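Local structure of P35 antigen (Borrelia burgdorferi, 4ALY) at residues Val121-Ser125 against His126-Glu130; Glu91-Ser94 against Ser95-Glu98; Glu131-Met134 against Leu135-Leu139. The protein is an outer surface lipoprotein of the Lyme disease spirochete that is critical for infection after a tick bite, although its molecular activity is not established. All coordinates share one frame; numbering follows the deposited sequence.

Contact 1 of 3, residues Val121-Ser125 against His126-Glu130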
loop_
_atom_site.group_PDB
_atom_site.type_symbol
_atom_site.label_atom_id
_atom_site.label_comp_id
_atom_site.label_asym_id
_atom_site.label_seq_id
_atom_site.Cartn_x
_atom_site.Cartn_y
_atom_site.Cartn_z
ATOM N N VAL A 121 14.190 12.804 9.431
ATOM C CA VAL A 121 14.335 11.653 10.352
ATOM C C VAL A 121 14.020 10.372 9.555
ATOM O O VAL A 121 13.349 10.416 8.529
ATOM C CB VAL A 121 13.369 11.782 11.586
ATOM C CG1 VAL A 121 13.922 12.765 12.605
ATOM C CG2 VAL A 121 11.944 12.200 11.153
ATOM N N HIS A 122 14.525 9.238 10.004
ATOM C CA HIS A 122 14.213 7.936 9.399
ATOM C C HIS A 122 12.769 7.526 9.657
ATOM O O HIS A 122 12.085 8.078 10.512
ATOM C CB HIS A 122 15.143 6.905 9.984
ATOM C CG HIS A 122 16.602 7.171 9.699
ATOM N ND1 HIS A 122 17.478 7.530 10.661
ATOM C CD2 HIS A 122 17.324 7.123 8.509
ATOM C CE1 HIS A 122 18.701 7.686 10.119
ATOM N NE2 HIS A 122 18.600 7.472 8.800
ATOM N N PHE A 123 12.316 6.528 8.926
ATOM C CA PHE A 123 10.915 6.066 8.935
ATOM C C PHE A 123 10.477 5.415 10.256
ATOM O O PHE A 123 9.284 5.260 10.533
ATOM C CB PHE A 123 10.799 5.121 7.753
ATOM C CG PHE A 123 9.398 4.804 7.329
ATOM C CD1 PHE A 123 8.565 5.768 6.883
ATOM C CD2 PHE A 123 8.960 3.498 7.335
ATOM C CE1 PHE A 123 7.259 5.425 6.489
ATOM C CE2 PHE A 123 7.705 3.168 6.943
ATOM C CZ PHE A 123 6.859 4.119 6.489
ATOM N N ASP A 124 11.448 5.095 11.106
ATOM C CA ASP A 124 11.118 4.613 12.424
ATOM C C ASP A 124 10.635 5.722 13.352
ATOM O O ASP A 124 10.153 5.422 14.440
ATOM C CB ASP A 124 12.271 3.799 13.060
ATOM C CG ASP A 124 13.428 4.682 13.626
ATOM O OD1 ASP A 124 13.762 5.743 13.070
ATOM O OD2 ASP A 124 14.032 4.256 14.618
ATOM N N SER A 125 10.721 6.984 12.951
ATOM C CA SER A 125 10.407 8.034 13.929
ATOM C C SER A 125 8.862 8.174 14.280
ATOM O O SER A 125 8.025 7.840 13.454
ATOM C CB SER A 125 10.972 9.382 13.441
ATOM O OG SER A 125 10.111 10.440 13.954
ATOM N N HIS A 126 8.508 8.733 15.443
ATOM C CA HIS A 126 7.084 9.018 15.780
ATOM C C HIS A 126 6.399 9.800 14.658
ATOM O O HIS A 126 5.191 9.815 14.516
ATOM C CB HIS A 126 6.988 9.752 17.111
ATOM C CG HIS A 126 5.560 9.968 17.607
ATOM N ND1 HIS A 126 4.822 11.086 17.298
ATOM C CD2 HIS A 126 4.735 9.170 18.427
ATOM C CE1 HIS A 126 3.606 10.995 17.881
ATOM N NE2 HIS A 126 3.549 9.820 18.564
ATOM N N GLU A 127 7.175 10.421 13.788
ATOM C CA GLU A 127 6.578 11.273 12.790
ATOM C C GLU A 127 5.950 10.448 11.675
ATOM O O GLU A 127 5.166 10.954 10.922
ATOM C CB GLU A 127 7.651 12.248 12.253
ATOM C CG GLU A 127 7.205 13.064 11.056
ATOM C CD GLU A 127 8.264 13.970 10.416
ATOM O OE1 GLU A 127 9.294 14.311 11.054
ATOM O OE2 GLU A 127 8.056 14.387 9.236
ATOM N N TYR A 128 6.324 9.182 11.572
ATOM C CA TYR A 128 5.862 8.290 10.517
ATOM C C TYR A 128 4.991 7.165 11.057
ATOM O O TYR A 128 4.785 6.162 10.388
ATOM C CB TYR A 128 7.063 7.755 9.749
ATOM C CG TYR A 128 7.740 8.883 9.048
ATOM C CD1 TYR A 128 7.175 9.436 7.922
ATOM C CD2 TYR A 128 8.919 9.442 9.546
ATOM C CE1 TYR A 128 7.744 10.527 7.284
ATOM C CE2 TYR A 128 9.509 10.516 8.910
ATOM C CZ TYR A 128 8.909 11.065 7.784
ATOM O OH TYR A 128 9.478 12.137 7.105
ATOM N N THR A 129 4.490 7.335 12.282
ATOM C CA THR A 129 3.489 6.419 12.840
ATOM C C THR A 129 2.380 6.061 11.832
ATOM O O THR A 129 2.196 4.859 11.492
ATOM C CB THR A 129 2.851 7.013 14.121
ATOM O OG1 THR A 129 3.891 7.402 15.021
ATOM C CG2 THR A 129 1.937 5.998 14.788
ATOM N N GLU A 130 1.675 7.093 11.347
ATOM C CA GLU A 130 0.629 6.898 10.324
ATOM C C GLU A 130 1.045 6.086 9.084
ATOM O O GLU A 130 0.363 5.118 8.689
ATOM C CB GLU A 130 0.050 8.200 9.869
ATOM C CG GLU A 130 -1.425 8.345 10.167
ATOM C CD GLU A 130 -2.207 8.746 8.911
ATOM O OE1 GLU A 130 -1.561 8.943 7.857
ATOM O OE2 GLU A 130 -3.463 8.841 8.949
#
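Y128 packs against F123 in the close half of this local contact. Its CB lies 3.8 Å from F123 CD1, and the two rings meet obliquely, their planes inclined at 37°. Outside the contact, the F123 ring meets F110 edge-to-face. A chi1 of -65° keeps Y128 CG beside its own backbone N, and this carries the ring back toward the type I turn that runs from H122 to S125. There CD2 comes within 3.6 Å of H122 O, the same carbonyl that closes the turn by accepting S125 N. Farther out, V121 brings one methyl to the ring edge, near the ring plane, with CG2 3.7 Å from Y128 CE2. The backbone ties this side together, since Y128 N donates to S125 O over 2.9 Å in a nearly straight bond (170°) that reaches the oxygen from above the carbonyl plane.

The other side opens to solvent. E127 extends past V121, its OE1 3.4 Å from V121 CG2, a van der Waals touch of oxygen on methyl, not a bond. H126 turns its imidazole outward, and beneath it T129 OG1 donates to H126 O over 2.8 Å, a bond local to the start of helix 129-137. D124 also faces away from this packing and forms a salt bridge with R106.

The chemistry is thus divided: ring and methyl contacts plus one straight backbone bond fold the 121-125 loop onto the beginning of the helix, while the E127 carboxylate and H126 imidazole, on the exposed side, contribute little to holding the turn in place.

Contact 2 of 3, residues Glu91-Ser94 against Ser95-Glu98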
loop_
_atom_site.group_PDB
_atom_site.type_symbol
_atom_site.label_atom_id
_atom_site.label_comp_id
_atom_site.label_asym_id
_atom_site.label_seq_id
_atom_site.Cartn_x
_atom_site.Cartn_y
_atom_site.Cartn_z
ATOM N N GLU A 91 -9.171 2.559 10.923
ATOM C CA GLU A 91 -9.223 3.045 12.314
ATOM C C GLU A 91 -9.000 1.897 13.306
ATOM O O GLU A 91 -8.345 2.076 14.325
ATOM C CB GLU A 91 -10.541 3.775 12.623
ATOM C CG GLU A 91 -10.642 5.210 12.098
ATOM C CD GLU A 91 -12.070 5.632 11.723
ATOM O OE1 GLU A 91 -13.060 4.868 11.888
ATOM O OE2 GLU A 91 -12.206 6.766 11.246
ATOM N N MET A 92 -9.529 0.726 12.977
ATOM C CA MET A 92 -9.333 -0.479 13.768
ATOM C C MET A 92 -7.799 -0.766 13.777
ATOM O O MET A 92 -7.185 -0.861 14.862
ATOM C CB MET A 92 -10.125 -1.646 13.122
ATOM C CG MET A 92 -10.730 -2.732 14.010
ATOM S SD MET A 92 -11.940 -3.730 13.029
ATOM C CE MET A 92 -13.332 -2.603 12.849
ATOM N N ASP A 93 -7.195 -0.877 12.581
ATOM C CA ASP A 93 -5.780 -1.086 12.429
ATOM C C ASP A 93 -4.965 -0.051 13.186
ATOM O O ASP A 93 -3.988 -0.352 13.860
ATOM C CB ASP A 93 -5.383 -1.081 10.971
ATOM C CG ASP A 93 -5.770 -2.352 10.296
ATOM O OD1 ASP A 93 -6.236 -3.247 11.048
ATOM O OD2 ASP A 93 -5.602 -2.463 9.049
ATOM N N SER A 94 -5.415 1.171 13.098
ATOM C CA SER A 94 -4.731 2.228 13.748
ATOM C C SER A 94 -4.750 2.056 15.252
ATOM O O SER A 94 -3.861 2.560 15.955
ATOM C CB SER A 94 -5.403 3.518 13.373
ATOM O OG SER A 94 -4.957 4.480 14.212
ATOM N N SER A 95 -5.731 1.359 15.794
ATOM C CA SER A 95 -5.688 1.237 17.225
ATOM C C SER A 95 -4.911 -0.018 17.677
ATOM O O SER A 95 -4.677 -0.207 18.863
ATOM C CB SER A 95 -7.097 1.318 17.797
ATOM O OG SER A 95 -7.678 0.054 17.627
ATOM N N ARG A 96 -4.437 -0.831 16.722
ATOM C CA ARG A 96 -3.543 -1.951 17.014
ATOM C C ARG A 96 -2.160 -1.600 17.520
ATOM O O ARG A 96 -1.559 -2.404 18.248
ATOM C CB ARG A 96 -3.472 -2.926 15.834
ATOM C CG ARG A 96 -4.822 -3.583 15.507
ATOM C CD ARG A 96 -4.729 -4.360 14.205
ATOM N NE ARG A 96 -6.021 -4.837 13.686
ATOM C CZ ARG A 96 -6.758 -5.838 14.194
ATOM N NH1 ARG A 96 -6.388 -6.515 15.277
ATOM N NH2 ARG A 96 -7.889 -6.167 13.615
ATOM N N GLY A 97 -1.698 -0.368 17.245
ATOM C CA GLY A 97 -0.344 0.099 17.602
ATOM C C GLY A 97 0.665 -0.808 16.943
ATOM O O GLY A 97 0.396 -1.378 15.909
ATOM N N GLU A 98 1.757 -1.089 17.628
ATOM C CA GLU A 98 2.829 -1.885 17.044
ATOM C C GLU A 98 3.759 -1.993 18.202
ATOM O O GLU A 98 3.690 -1.159 19.108
ATOM C CB GLU A 98 3.509 -1.105 15.853
ATOM C CG GLU A 98 4.314 0.152 16.242
ATOM C CD GLU A 98 4.578 1.130 15.074
ATOM O OE1 GLU A 98 5.101 0.753 13.973
ATOM O OE2 GLU A 98 4.265 2.313 15.271
HETATM O O HOH W 1 -0.802 0.775 14.262
#
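D93 and R96 come together through matching first torsions: chi1 is -76° in D93 and -63° in R96, each setting CG beside its own backbone N and anti to the carbonyl carbon. From there R96 runs extended, which brings NE back to the D93 carboxylate three residues earlier. R96 NE donates to D93 OD1 over 3.1 Å, forming a salt bridge. The oxygen lies at the guanidinium edge, in that group's plane, and is approached on its anti side, somewhat out of the carboxylate plane; the two planes stand 53° apart, so this is a single-point contact and not a paired one. The other carboxylate oxygen, OD2, is hydrogen-bonded to T137 OG1, its stronger partner, which leaves D93 shared between the surface arginine and buried T137 of helix 129-137.

The chain of R96 also rests on backbone carbonyls, with CB 3.3 Å from D93 O and CG 3.7 Å from M92 O. Those carbonyls serve the last turn of the helix. S95 N donates to M92 O over 2.8 Å and R96 N to D93 O over 2.9 Å, both three residues back, whereas the bonds from S95 to E91 and from R96 to M92, four residues back, are weak. A water donates to G97 O at 3.0 Å and, weakly, to D93 O.

G97 then leaves helical geometry with a positive phi, and the chain turns off toward E98. Helix 70-95 therefore finishes in a tightened, 3-10-like last turn followed by a positive-phi glycine, a common way for a helix C-terminus to pass into a loop.

Contact 3 of 3, residues Glu131-Met134 against Leu135-Leu139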
loop_
_atom_site.group_PDB
_atom_site.type_symbol
_atom_site.label_atom_id
_atom_site.label_comp_id
_atom_site.label_asym_id
_atom_site.label_seq_id
_atom_site.Cartn_x
_atom_site.Cartn_y
_atom_site.Cartn_z
ATOM N N GLU A 131 2.157 6.473 8.480
ATOM C CA GLU A 131 2.660 5.839 7.285
ATOM C C GLU A 131 3.106 4.383 7.552
ATOM O O GLU A 131 2.832 3.440 6.801
ATOM C CB GLU A 131 3.838 6.651 6.791
ATOM C CG GLU A 131 3.425 7.933 6.147
ATOM C CD GLU A 131 3.435 9.102 7.106
ATOM O OE1 GLU A 131 3.494 8.951 8.365
ATOM O OE2 GLU A 131 3.369 10.215 6.562
ATOM N N ARG A 132 3.742 4.178 8.662
ATOM C CA ARG A 132 3.979 2.834 9.061
ATOM C C ARG A 132 2.660 1.970 9.117
ATOM O O ARG A 132 2.594 0.875 8.533
ATOM C CB ARG A 132 4.687 2.862 10.366
ATOM C CG ARG A 132 6.141 2.581 10.291
ATOM C CD ARG A 132 6.609 2.317 11.729
ATOM N NE ARG A 132 7.196 3.592 11.934
ATOM C CZ ARG A 132 7.036 4.420 12.949
ATOM N NH1 ARG A 132 6.347 4.101 14.044
ATOM N NH2 ARG A 132 7.719 5.546 12.839
ATOM N N ARG A 133 1.642 2.459 9.813
ATOM C CA ARG A 133 0.315 1.829 9.934
ATOM C C ARG A 133 -0.284 1.481 8.540
ATOM O O ARG A 133 -0.711 0.292 8.273
ATOM C CB ARG A 133 -0.644 2.712 10.788
ATOM C CG ARG A 133 -1.887 1.946 11.351
ATOM C CD ARG A 133 -2.958 1.723 10.263
ATOM N NE ARG A 133 -3.297 2.972 9.602
ATOM C CZ ARG A 133 -3.859 3.021 8.409
ATOM N NH1 ARG A 133 -4.072 1.889 7.785
ATOM N NH2 ARG A 133 -4.175 4.169 7.824
ATOM N N MET A 134 -0.231 2.448 7.615
ATOM C CA MET A 134 -0.757 2.242 6.226
ATOM C C MET A 134 0.060 1.129 5.581
ATOM O O MET A 134 -0.460 0.266 4.931
ATOM C CB MET A 134 -0.675 3.529 5.421
ATOM C CG MET A 134 -2.002 4.237 5.188
ATOM S SD MET A 134 -1.727 5.989 4.923
ATOM C CE MET A 134 -3.329 6.722 5.306
ATOM N N LEU A 135 1.359 1.099 5.813
ATOM C CA LEU A 135 2.114 0.015 5.269
ATOM C C LEU A 135 1.609 -1.363 5.830
ATOM O O LEU A 135 1.521 -2.347 5.082
ATOM C CB LEU A 135 3.572 0.217 5.619
ATOM C CG LEU A 135 4.516 -0.894 5.196
ATOM C CD1 LEU A 135 4.498 -1.108 3.661
ATOM C CD2 LEU A 135 5.919 -0.488 5.723
ATOM N N TYR A 136 1.297 -1.429 7.138
ATOM C CA TYR A 136 0.910 -2.704 7.761
ATOM C C TYR A 136 -0.465 -3.126 7.224
ATOM O O TYR A 136 -0.686 -4.293 6.906
ATOM C CB TYR A 136 0.849 -2.577 9.297
ATOM C CG TYR A 136 2.111 -2.125 10.013
ATOM C CD1 TYR A 136 3.387 -2.472 9.550
ATOM C CD2 TYR A 136 2.031 -1.343 11.161
ATOM C CE1 TYR A 136 4.538 -2.092 10.228
ATOM C CE2 TYR A 136 3.169 -0.908 11.821
ATOM C CZ TYR A 136 4.435 -1.322 11.357
ATOM O OH TYR A 136 5.596 -0.925 12.030
ATOM N N THR A 137 -1.380 -2.167 7.130
ATOM C CA THR A 137 -2.664 -2.361 6.528
ATOM C C THR A 137 -2.542 -2.855 5.079
ATOM O O THR A 137 -3.395 -3.653 4.643
ATOM C CB THR A 137 -3.454 -1.050 6.593
ATOM O OG1 THR A 137 -3.589 -0.689 7.967
ATOM C CG2 THR A 137 -4.825 -1.174 6.029
ATOM N N SER A 138 -1.457 -2.484 4.378
ATOM C CA SER A 138 -1.335 -2.828 2.962
ATOM C C SER A 138 -1.089 -4.296 2.832
ATOM O O SER A 138 -1.185 -4.889 1.744
ATOM C CB SER A 138 -0.238 -1.991 2.273
ATOM O OG SER A 138 1.063 -2.529 2.456
ATOM N N LEU A 139 -0.712 -4.889 3.948
ATOM C CA LEU A 139 -0.479 -6.333 3.996
ATOM C C LEU A 139 -1.620 -6.912 4.888
ATOM O O LEU A 139 -1.410 -7.901 5.628
ATOM C CB LEU A 139 0.950 -6.606 4.585
ATOM C CG LEU A 139 2.166 -6.348 3.678
ATOM C CD1 LEU A 139 3.565 -6.097 4.337
ATOM C CD2 LEU A 139 2.211 -7.459 2.641
#
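R132 and Y136 lie side by side on helix 129-137, pointing the same way, one turn apart. The phenol oxygen lies beside the aliphatic part of the arginine, Y136 OH 3.4 Å from R132 CD, while guanidinium and ring planes stand 57° apart. The tyrosine ring also tucks against the backbone: R132 O sits 3.3 Å above the ring plane of Y136, over its centre. That same carbonyl accepts Y136 N over 3.0 Å, with the donor in the carbonyl plane, so one oxygen serves the helix bond and covers a ring face. Beyond the pair, E98 receives both polar ends, as a salt bridge from R132 NH1 and a hydrogen bond at Y136 OH, and R132 NH2 reaches F123 O.

R133 and T137 are arranged differently, crossing each other. The arginine starts with CG anti to its backbone N, then folds at chi2 (-77°) and chi3 (-52°), which swings the guanidinium forward along the helix, toward T137. R133 NH1 then donates to T137 OG1 over 2.6 Å, and the hydroxyl lies at the guanidinium edge, in its plane. In the backbone, T137 N gives R133 O a nearly straight bond of 2.8 Å. The threonine hydroxyl has R133 O and a second acceptor within reach, so the place of its one proton is not settled, and R133 NH2 forms a salt bridge with E182.

Toward the end of the helix S138 OG donates back to L135 O over 2.7 Å and accepts from W220 NE1.

Charge is thus met by charge: buried R132 by E98, partly exposed R133 by E182. These pairings would be expected to offset the charge of both guanidinium groups and restrict their rotation, while the hydroxyls of Y136 and T137 tie the helix to acids of neighbouring segments.

In the fold
Contacts 1 and 3 share helix 129-137: contact 1 lies at its start, where the preceding loop folds in, and contact 3 fills the rest, largely buried, its centre about 7 Å from the centre of the chain. Contact 2 is a surface contact at the end of helix 70-95. Contact 3 touches both others, whereas the nearest atoms of contacts 1 and 2 are about 4 Å apart. The chemistry follows position. Contact 1 relies on rings, a methyl and a backbone bond, contact 2 on backbone bonds and one salt bridge between buried D93 and exposed R96, and contact 3 on polar groups that take partners from the loops holding E98 and F123 and from helices 70-95, 163-189 and 200-233.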